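Local coordinates for type II restriction enzyme BsoBI (Geobacillus stearothermophilus, PDB 1DC1), which recognises the degenerate double-stranded DNA sequence 5'-CYCGRG-3' as a homodimer and cleaves it after the first cytosine, at residues D[156-167]-D[177-188]. Sequence-based numbering, arbitrary orientation.
Sequences PYKWLDSRDKKY and DYELETFAKGIS. With nucleotides of chain B.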
ATOM      1  N   PRO D 156      28.377  -5.270  26.459  1.00 20.60           N
ATOM      2  CA  PRO D 156      27.056  -5.189  27.074  1.00 21.46           C
ATOM      3  C   PRO D 156      26.208  -4.054  26.453  1.00 19.76           C
ATOM      4  O   PRO D 156      26.706  -3.158  25.772  1.00 16.51           O
ATOM      5  CB  PRO D 156      27.353  -4.928  28.549  1.00 22.46           C
ATOM      6  CG  PRO D 156      28.724  -4.410  28.611  1.00 23.52           C
ATOM      7  CD  PRO D 156      29.460  -4.867  27.372  1.00 24.56           C
ATOM      8  N   TYR D 157      24.914  -4.103  26.705  1.00 18.84           N
ATOM      9  CA  TYR D 157      24.030  -3.079  26.200  1.00 15.67           C
ATOM     10  C   TYR D 157      22.848  -2.903  27.168  1.00 19.44           C
ATOM     11  O   TYR D 157      22.686  -3.685  28.109  1.00 19.75           O
ATOM     12  CB  TYR D 157      23.560  -3.457  24.773  1.00  9.44           C
ATOM     13  CG  TYR D 157      22.707  -4.709  24.697  1.00  9.99           C
ATOM     14  CD1 TYR D 157      21.310  -4.643  24.956  1.00 13.04           C
ATOM     15  CD2 TYR D 157      23.276  -5.950  24.375  1.00 11.91           C
ATOM     16  CE1 TYR D 157      20.485  -5.770  24.897  1.00 11.69           C
ATOM     17  CE2 TYR D 157      22.476  -7.096  24.314  1.00 15.72           C
ATOM     18  CZ  TYR D 157      21.056  -6.995  24.579  1.00 16.72           C
ATOM     19  OH  TYR D 157      20.217  -8.112  24.526  1.00 17.24           O
ATOM     20  N   LYS D 158      22.080  -1.832  26.968  1.00 18.24           N
ATOM     21  CA  LYS D 158      20.879  -1.568  27.739  1.00 17.16           C
ATOM     22  C   LYS D 158      19.777  -1.556  26.705  1.00 14.00           C
ATOM     23  O   LYS D 158      20.048  -1.321  25.521  1.00 16.23           O
ATOM     24  CB  LYS D 158      20.970  -0.215  28.418  1.00 20.59           C
ATOM     25  CG  LYS D 158      22.241  -0.077  29.240  1.00 27.08           C
ATOM     26  CD  LYS D 158      22.281   1.240  29.924  1.00 33.97           C
ATOM     27  CE  LYS D 158      21.724   1.122  31.296  1.00 40.15           C
ATOM     28  NZ  LYS D 158      22.842   0.779  32.193  1.00 46.47           N
ATOM     29  N   TRP D 159      18.560  -1.860  27.133  1.00 18.34           N
ATOM     30  CA  TRP D 159      17.475  -1.857  26.207  1.00 16.10           C
ATOM     31  C   TRP D 159      16.262  -1.146  26.751  1.00 14.63           C
ATOM     32  O   TRP D 159      16.120  -0.948  27.945  1.00 17.31           O
ATOM     33  CB  TRP D 159      17.144  -3.270  25.818  1.00 15.63           C
ATOM     34  CG  TRP D 159      16.520  -4.033  26.912  1.00 19.71           C
ATOM     35  CD1 TRP D 159      17.118  -4.458  28.061  1.00 19.62           C
ATOM     36  CD2 TRP D 159      15.170  -4.553  26.932  1.00 20.76           C
ATOM     37  NE1 TRP D 159      16.223  -5.224  28.794  1.00 19.29           N
ATOM     38  CE2 TRP D 159      15.029  -5.292  28.121  1.00 19.17           C
ATOM     39  CE3 TRP D 159      14.073  -4.461  26.050  1.00 17.26           C
ATOM     40  CZ2 TRP D 159      13.833  -5.936  28.456  1.00 20.83           C
ATOM     41  CZ3 TRP D 159      12.901  -5.097  26.378  1.00 22.10           C
ATOM     42  CH2 TRP D 159      12.786  -5.828  27.571  1.00 21.73           C
ATOM     43  N   LEU D 160      15.393  -0.753  25.837  1.00 19.41           N
ATOM     44  CA  LEU D 160      14.177  -0.028  26.143  1.00 20.41           C
ATOM     45  C   LEU D 160      12.984  -0.894  25.728  1.00 21.26           C
ATOM     46  O   LEU D 160      12.869  -1.354  24.590  1.00 19.07           O
ATOM     47  CB  LEU D 160      14.208   1.343  25.423  1.00 16.24           C
ATOM     48  CG  LEU D 160      13.297   2.450  25.954  1.00 18.05           C
ATOM     49  CD1 LEU D 160      13.648   2.850  27.402  1.00 18.35           C
ATOM     50  CD2 LEU D 160      13.419   3.632  25.032  1.00 18.67           C
ATOM     51  N   ASP D 161      12.116  -1.129  26.694  1.00 19.21           N
ATOM     52  CA  ASP D 161      10.953  -1.972  26.509  1.00 22.13           C
ATOM     53  C   ASP D 161       9.826  -1.228  25.808  1.00 25.38           C
ATOM     54  O   ASP D 161       9.271  -0.272  26.374  1.00 27.95           O
ATOM     55  CB  ASP D 161      10.504  -2.445  27.890  1.00 27.90           C
ATOM     56  CG  ASP D 161       9.613  -3.670  27.828  1.00 34.49           C
ATOM     57  OD1 ASP D 161       8.785  -3.766  26.894  1.00 33.68           O
ATOM     58  OD2 ASP D 161       9.740  -4.532  28.720  1.00 33.81           O
ATOM     59  N   SER D 162       9.496  -1.654  24.580  1.00 26.12           N
ATOM     60  CA  SER D 162       8.427  -1.030  23.776  1.00 26.17           C
ATOM     61  C   SER D 162       7.071  -0.989  24.516  1.00 28.50           C
ATOM     62  O   SER D 162       6.232  -0.111  24.249  1.00 28.06           O
ATOM     63  CB  SER D 162       8.268  -1.779  22.473  1.00 20.82           C
ATOM     64  OG  SER D 162       7.836  -3.089  22.784  1.00 23.24           O
ATOM     65  N   ARG D 163       6.870  -1.922  25.449  1.00 25.64           N
ATOM     66  CA  ARG D 163       5.646  -1.956  26.247  1.00 29.99           C
ATOM     67  C   ARG D 163       5.562  -0.760  27.227  1.00 35.85           C
ATOM     68  O   ARG D 163       4.454  -0.334  27.616  1.00 34.80           O
ATOM     69  CB  ARG D 163       5.569  -3.250  27.062  1.00 29.24           C
ATOM     70  CG  ARG D 163       5.186  -4.446  26.274  1.00 33.20           C
ATOM     71  CD  ARG D 163       6.364  -5.312  26.220  1.00 40.95           C
ATOM     72  NE  ARG D 163       6.203  -6.532  26.992  1.00 45.51           N
ATOM     73  CZ  ARG D 163       7.154  -7.060  27.764  1.00 46.02           C
ATOM     74  NH1 ARG D 163       8.339  -6.479  27.881  1.00 41.83           N
ATOM     75  NH2 ARG D 163       6.941  -8.216  28.376  1.00 54.36           N
ATOM     76  N   ASP D 164       6.718  -0.247  27.653  1.00 32.25           N
ATOM     77  CA  ASP D 164       6.736   0.893  28.564  1.00 32.76           C
ATOM     78  C   ASP D 164       6.768   2.185  27.774  1.00 29.74           C
ATOM     79  O   ASP D 164       7.840   2.629  27.345  1.00 27.03           O
ATOM     80  CB  ASP D 164       7.954   0.839  29.499  1.00 34.12           C
ATOM     81  CG  ASP D 164       7.872   1.870  30.639  1.00 34.38           C
ATOM     82  OD1 ASP D 164       7.055   2.816  30.546  1.00 32.96           O
ATOM     83  OD2 ASP D 164       8.623   1.741  31.629  1.00 33.55           O
ATOM     84  N   LYS D 165       5.597   2.805  27.623  1.00 29.40           N
ATOM     85  CA  LYS D 165       5.470   4.045  26.857  1.00 32.91           C
ATOM     86  C   LYS D 165       6.119   5.327  27.418  1.00 33.78           C
ATOM     87  O   LYS D 165       6.185   6.345  26.713  1.00 37.32           O
ATOM     88  CB  LYS D 165       3.992   4.302  26.531  1.00 37.11           C
ATOM     89  CG  LYS D 165       3.320   3.171  25.731  1.00 33.94           C
ATOM     90  CD  LYS D 165       4.188   2.633  24.595  1.00 33.83           C
ATOM     91  CE  LYS D 165       3.501   1.441  23.984  1.00 30.69           C
ATOM     92  NZ  LYS D 165       4.233   0.838  22.853  1.00 33.38           N
ATOM     93  N   LYS D 166       6.598   5.322  28.658  1.00 32.18           N
ATOM     94  CA  LYS D 166       7.274   6.517  29.102  1.00 30.48           C
ATOM     95  C   LYS D 166       8.554   6.487  28.271  1.00 34.41           C
ATOM     96  O   LYS D 166       9.182   7.513  28.066  1.00 37.37           O
ATOM     97  CB  LYS D 166       7.633   6.475  30.581  1.00 34.76           C
ATOM     98  CG  LYS D 166       6.660   5.720  31.467  1.00 44.86           C
ATOM     99  CD  LYS D 166       7.383   5.229  32.746  1.00 49.23           C
ATOM    100  CE  LYS D 166       6.859   3.871  33.295  1.00 51.74           C
ATOM    101  NZ  LYS D 166       5.494   3.423  32.831  1.00 57.79           N
ATOM    102  N   TYR D 167       8.920   5.299  27.776  1.00 32.69           N
ATOM    103  CA  TYR D 167      10.119   5.108  26.966  1.00 31.13           C
ATOM    104  C   TYR D 167      11.296   5.795  27.590  1.00 34.90           C
ATOM    105  O   TYR D 167      12.025   6.529  26.914  1.00 39.81           O
ATOM    106  CB  TYR D 167       9.965   5.689  25.573  1.00 27.08           C
ATOM    107  CG  TYR D 167       9.047   4.896  24.707  1.00 30.43           C
ATOM    108  CD1 TYR D 167       9.003   3.497  24.805  1.00 28.61           C
ATOM    109  CD2 TYR D 167       8.220   5.533  23.774  1.00 30.64           C
ATOM    110  CE1 TYR D 167       8.176   2.751  24.004  1.00 26.98           C
ATOM    111  CE2 TYR D 167       7.378   4.792  22.960  1.00 30.55           C
ATOM    112  CZ  TYR D 167       7.363   3.403  23.082  1.00 27.92           C
ATOM    113  OH  TYR D 167       6.518   2.665  22.304  1.00 29.41           O
ATOM    114  N   ASP D 177      19.466 -13.082  26.642  1.00 16.09           N
ATOM    115  CA  ASP D 177      18.583 -12.167  25.951  1.00 18.37           C
ATOM    116  C   ASP D 177      17.742 -12.859  24.838  1.00 17.91           C
ATOM    117  O   ASP D 177      17.276 -12.233  23.879  1.00 18.02           O
ATOM    118  CB  ASP D 177      19.393 -10.940  25.460  1.00 21.25           C
ATOM    119  CG  ASP D 177      20.331 -11.262  24.315  1.00 21.29           C
ATOM    120  OD1 ASP D 177      20.113 -12.293  23.638  1.00 24.23           O
ATOM    121  OD2 ASP D 177      21.274 -10.476  24.069  1.00 17.13           O
ATOM    122  N   TYR D 178      17.524 -14.160  24.999  1.00 16.41           N
ATOM    123  CA  TYR D 178      16.689 -14.908  24.073  1.00 17.88           C
ATOM    124  C   TYR D 178      15.378 -14.148  23.859  1.00 19.56           C
ATOM    125  O   TYR D 178      14.668 -13.807  24.828  1.00 15.78           O
ATOM    126  CB  TYR D 178      16.375 -16.265  24.672  1.00 17.33           C
ATOM    127  CG  TYR D 178      15.573 -17.141  23.778  1.00 18.42           C
ATOM    128  CD1 TYR D 178      14.178 -17.173  23.869  1.00 20.35           C
ATOM    129  CD2 TYR D 178      16.209 -17.994  22.881  1.00 17.92           C
ATOM    130  CE1 TYR D 178      13.435 -18.046  23.081  1.00 18.95           C
ATOM    131  CE2 TYR D 178      15.483 -18.882  22.085  1.00 19.27           C
ATOM    132  CZ  TYR D 178      14.094 -18.912  22.181  1.00 19.98           C
ATOM    133  OH  TYR D 178      13.379 -19.802  21.388  1.00 20.03           O
ATOM    134  N   GLU D 179      15.051 -13.879  22.603  1.00 20.07           N
ATOM    135  CA  GLU D 179      13.817 -13.177  22.268  1.00 22.09           C
ATOM    136  C   GLU D 179      13.619 -11.787  22.846  1.00 20.04           C
ATOM    137  O   GLU D 179      12.478 -11.302  22.865  1.00 22.27           O
ATOM    138  CB  GLU D 179      12.585 -14.009  22.645  1.00 27.96           C
ATOM    139  CG  GLU D 179      12.224 -15.031  21.587  1.00 41.52           C
ATOM    140  CD  GLU D 179      10.964 -15.824  21.921  1.00 51.14           C
ATOM    141  OE1 GLU D 179      10.442 -15.700  23.062  1.00 52.50           O
ATOM    142  OE2 GLU D 179      10.498 -16.577  21.027  1.00 60.34           O
ATOM    143  N   LEU D 180      14.696 -11.150  23.333  1.00 19.46           N
ATOM    144  CA  LEU D 180      14.592  -9.760  23.846  1.00 21.50           C
ATOM    145  C   LEU D 180      14.140  -8.792  22.714  1.00 19.15           C
ATOM    146  O   LEU D 180      13.454  -7.795  22.999  1.00 18.11           O
ATOM    147  CB  LEU D 180      15.929  -9.260  24.458  1.00 17.19           C
ATOM    148  CG  LEU D 180      16.056  -7.799  24.962  1.00 13.67           C
ATOM    149  CD1 LEU D 180      16.979  -7.718  26.177  1.00 14.83           C
ATOM    150  CD2 LEU D 180      16.628  -6.943  23.843  1.00 17.49           C
ATOM    151  N   GLU D 181      14.499  -9.112  21.457  1.00 18.35           N
ATOM    152  CA  GLU D 181      14.151  -8.310  20.290  1.00 12.81           C
ATOM    153  C   GLU D 181      12.626  -8.153  20.059  1.00 15.47           C
ATOM    154  O   GLU D 181      12.151  -7.213  19.402  1.00 15.34           O
ATOM    155  CB  GLU D 181      14.864  -8.910  19.107  1.00 14.64           C
ATOM    156  CG  GLU D 181      14.322 -10.242  18.674  1.00 15.98           C
ATOM    157  CD  GLU D 181      14.934 -11.423  19.412  1.00 22.08           C
ATOM    158  OE1 GLU D 181      15.746 -11.229  20.339  1.00 19.70           O
ATOM    159  OE2 GLU D 181      14.575 -12.568  19.052  1.00 22.18           O
ATOM    160  N   THR D 182      11.863  -9.068  20.640  1.00 17.08           N
ATOM    161  CA  THR D 182      10.410  -9.047  20.560  1.00 20.60           C
ATOM    162  C   THR D 182       9.841  -7.799  21.186  1.00 19.22           C
ATOM    163  O   THR D 182       8.771  -7.328  20.805  1.00 22.42           O
ATOM    164  CB  THR D 182       9.785 -10.242  21.325  1.00 22.21           C
ATOM    165  OG1 THR D 182      10.180 -11.467  20.705  1.00 26.02           O
ATOM    166  CG2 THR D 182       8.290 -10.119  21.311  1.00 25.08           C
ATOM    167  N   PHE D 183      10.547  -7.267  22.172  1.00 22.08           N
ATOM    168  CA  PHE D 183      10.054  -6.090  22.879  1.00 24.85           C
ATOM    169  C   PHE D 183      10.968  -4.912  22.986  1.00 19.97           C
ATOM    170  O   PHE D 183      10.765  -4.054  23.832  1.00 24.67           O
ATOM    171  CB  PHE D 183       9.658  -6.480  24.282  1.00 28.21           C
ATOM    172  CG  PHE D 183       8.503  -7.394  24.318  1.00 27.95           C
ATOM    173  CD1 PHE D 183       7.272  -6.975  23.798  1.00 29.04           C
ATOM    174  CD2 PHE D 183       8.637  -8.659  24.864  1.00 28.17           C
ATOM    175  CE1 PHE D 183       6.181  -7.795  23.822  1.00 32.77           C
ATOM    176  CE2 PHE D 183       7.564  -9.500  24.901  1.00 28.50           C
ATOM    177  CZ  PHE D 183       6.315  -9.065  24.375  1.00 34.18           C
ATOM    178  N   ALA D 184      11.982  -4.873  22.143  1.00 20.42           N
ATOM    179  CA  ALA D 184      12.906  -3.779  22.191  1.00 15.24           C
ATOM    180  C   ALA D 184      12.581  -2.656  21.213  1.00 18.16           C
ATOM    181  O   ALA D 184      12.542  -2.854  19.987  1.00 20.35           O
ATOM    182  CB  ALA D 184      14.343  -4.275  21.977  1.00 13.60           C
ATOM    183  N   LYS D 185      12.378  -1.474  21.809  1.00 19.30           N
ATOM    184  CA  LYS D 185      12.102  -0.209  21.135  1.00 19.49           C
ATOM    185  C   LYS D 185      13.452   0.458  20.813  1.00 18.46           C
ATOM    186  O   LYS D 185      13.572   1.231  19.878  1.00 17.47           O
ATOM    187  CB  LYS D 185      11.236   0.663  22.091  1.00 21.96           C
ATOM    188  CG  LYS D 185      11.177   2.180  21.852  1.00 23.83           C
ATOM    189  CD  LYS D 185      10.699   2.519  20.443  1.00 23.94           C
ATOM    190  CE  LYS D 185      10.576   4.021  20.223  1.00 25.30           C
ATOM    191  NZ  LYS D 185       9.464   4.285  19.256  1.00 30.17           N
ATOM    192  N   GLY D 186      14.477   0.131  21.594  1.00 17.49           N
ATOM    193  CA  GLY D 186      15.794   0.718  21.388  1.00 15.42           C
ATOM    194  C   GLY D 186      16.870  -0.107  22.084  1.00 15.80           C
ATOM    195  O   GLY D 186      16.564  -0.918  22.963  1.00 16.95           O
ATOM    196  N   ILE D 187      18.123   0.096  21.692  1.00 13.27           N
ATOM    197  CA  ILE D 187      19.255  -0.642  22.259  1.00 14.81           C
ATOM    198  C   ILE D 187      20.341   0.397  22.395  1.00 16.35           C
ATOM    199  O   ILE D 187      20.474   1.288  21.530  1.00 14.37           O
ATOM    200  CB  ILE D 187      19.740  -1.761  21.301  1.00 15.52           C
ATOM    201  CG1 ILE D 187      18.605  -2.781  21.093  1.00 15.05           C
ATOM    202  CG2 ILE D 187      21.088  -2.384  21.791  1.00 14.67           C
ATOM    203  CD1 ILE D 187      18.310  -3.636  22.302  1.00 14.31           C
ATOM    204  N   SER D 188      21.103   0.303  23.472  1.00 15.47           N
ATOM    205  CA  SER D 188      22.160   1.267  23.694  1.00 12.19           C
ATOM    206  C   SER D 188      23.459   0.599  24.117  1.00 15.40           C
ATOM    207  O   SER D 188      23.443  -0.302  24.932  1.00 18.22           O
ATOM    208  CB  SER D 188      21.685   2.240  24.758  1.00 16.71           C
ATOM    209  OG  SER D 188      22.618   3.290  24.875  1.00 22.76           O
TER
ATOM    210  P    DT B  13       3.869   3.878  20.330  1.00 78.42           P
ATOM    211  OP1  DT B  13       4.286   2.639  21.053  1.00 79.40           O
ATOM    212  OP2  DT B  13       2.696   4.665  20.851  1.00 72.72           O
ATOM    213  O5'  DT B  13       5.138   4.847  20.230  1.00 77.22           O
TER
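Leu180 rises from the 3-10 turn 180-182 between two aromatic rings, Trp159 and Tyr157. Its CD1 sits over the five-membered ring of Trp159, 3.5 Å from the ring centroid in a CH-pi contact, while CD2 turns to Tyr157. Ile187 fills the hollow on the strand side, its CD1 3.7 Å from Trp159 CB and its CG2 against Tyr157 CD1. Tyr157 carries CG between its backbone N and carbonyl carbon (chi1 65°), which turns the ring toward 177-188, where OH donates to Asp177 OD2 at 2.6 Å from above the carboxylate plane. Shortening Tyr157 to an alanine would probably open a gap beside Leu180 and Ile187 and take the hydroxyl donor from Asp177 OD2, which lies close to the Asp151 carboxylate.

Strands 157-161 and 186-188 run antiparallel in the central sheet of this PDDEXK-type nuclease; Lys158 and Ser188 form a hydrogen-bonded pair. Ahead of the corner at Lys185, Phe183 O accepts a hydrogen bond from Ser162 N at 2.8 Å. The Arg163 guanidinium lies flat on the Phe183 ring, planes 11° apart, a cation-pi stack steadied by the salt bridge to Asp161. Lys185 CG packs over one face of Tyr167, whose OH donates to OP1 of DT13 of chain B at 2.6 Å. Apolar at the Leu180 end, the contact becomes polar at the other, where Lys165 NZ donates to the same oxygen and probably offsets part of the phosphate charge.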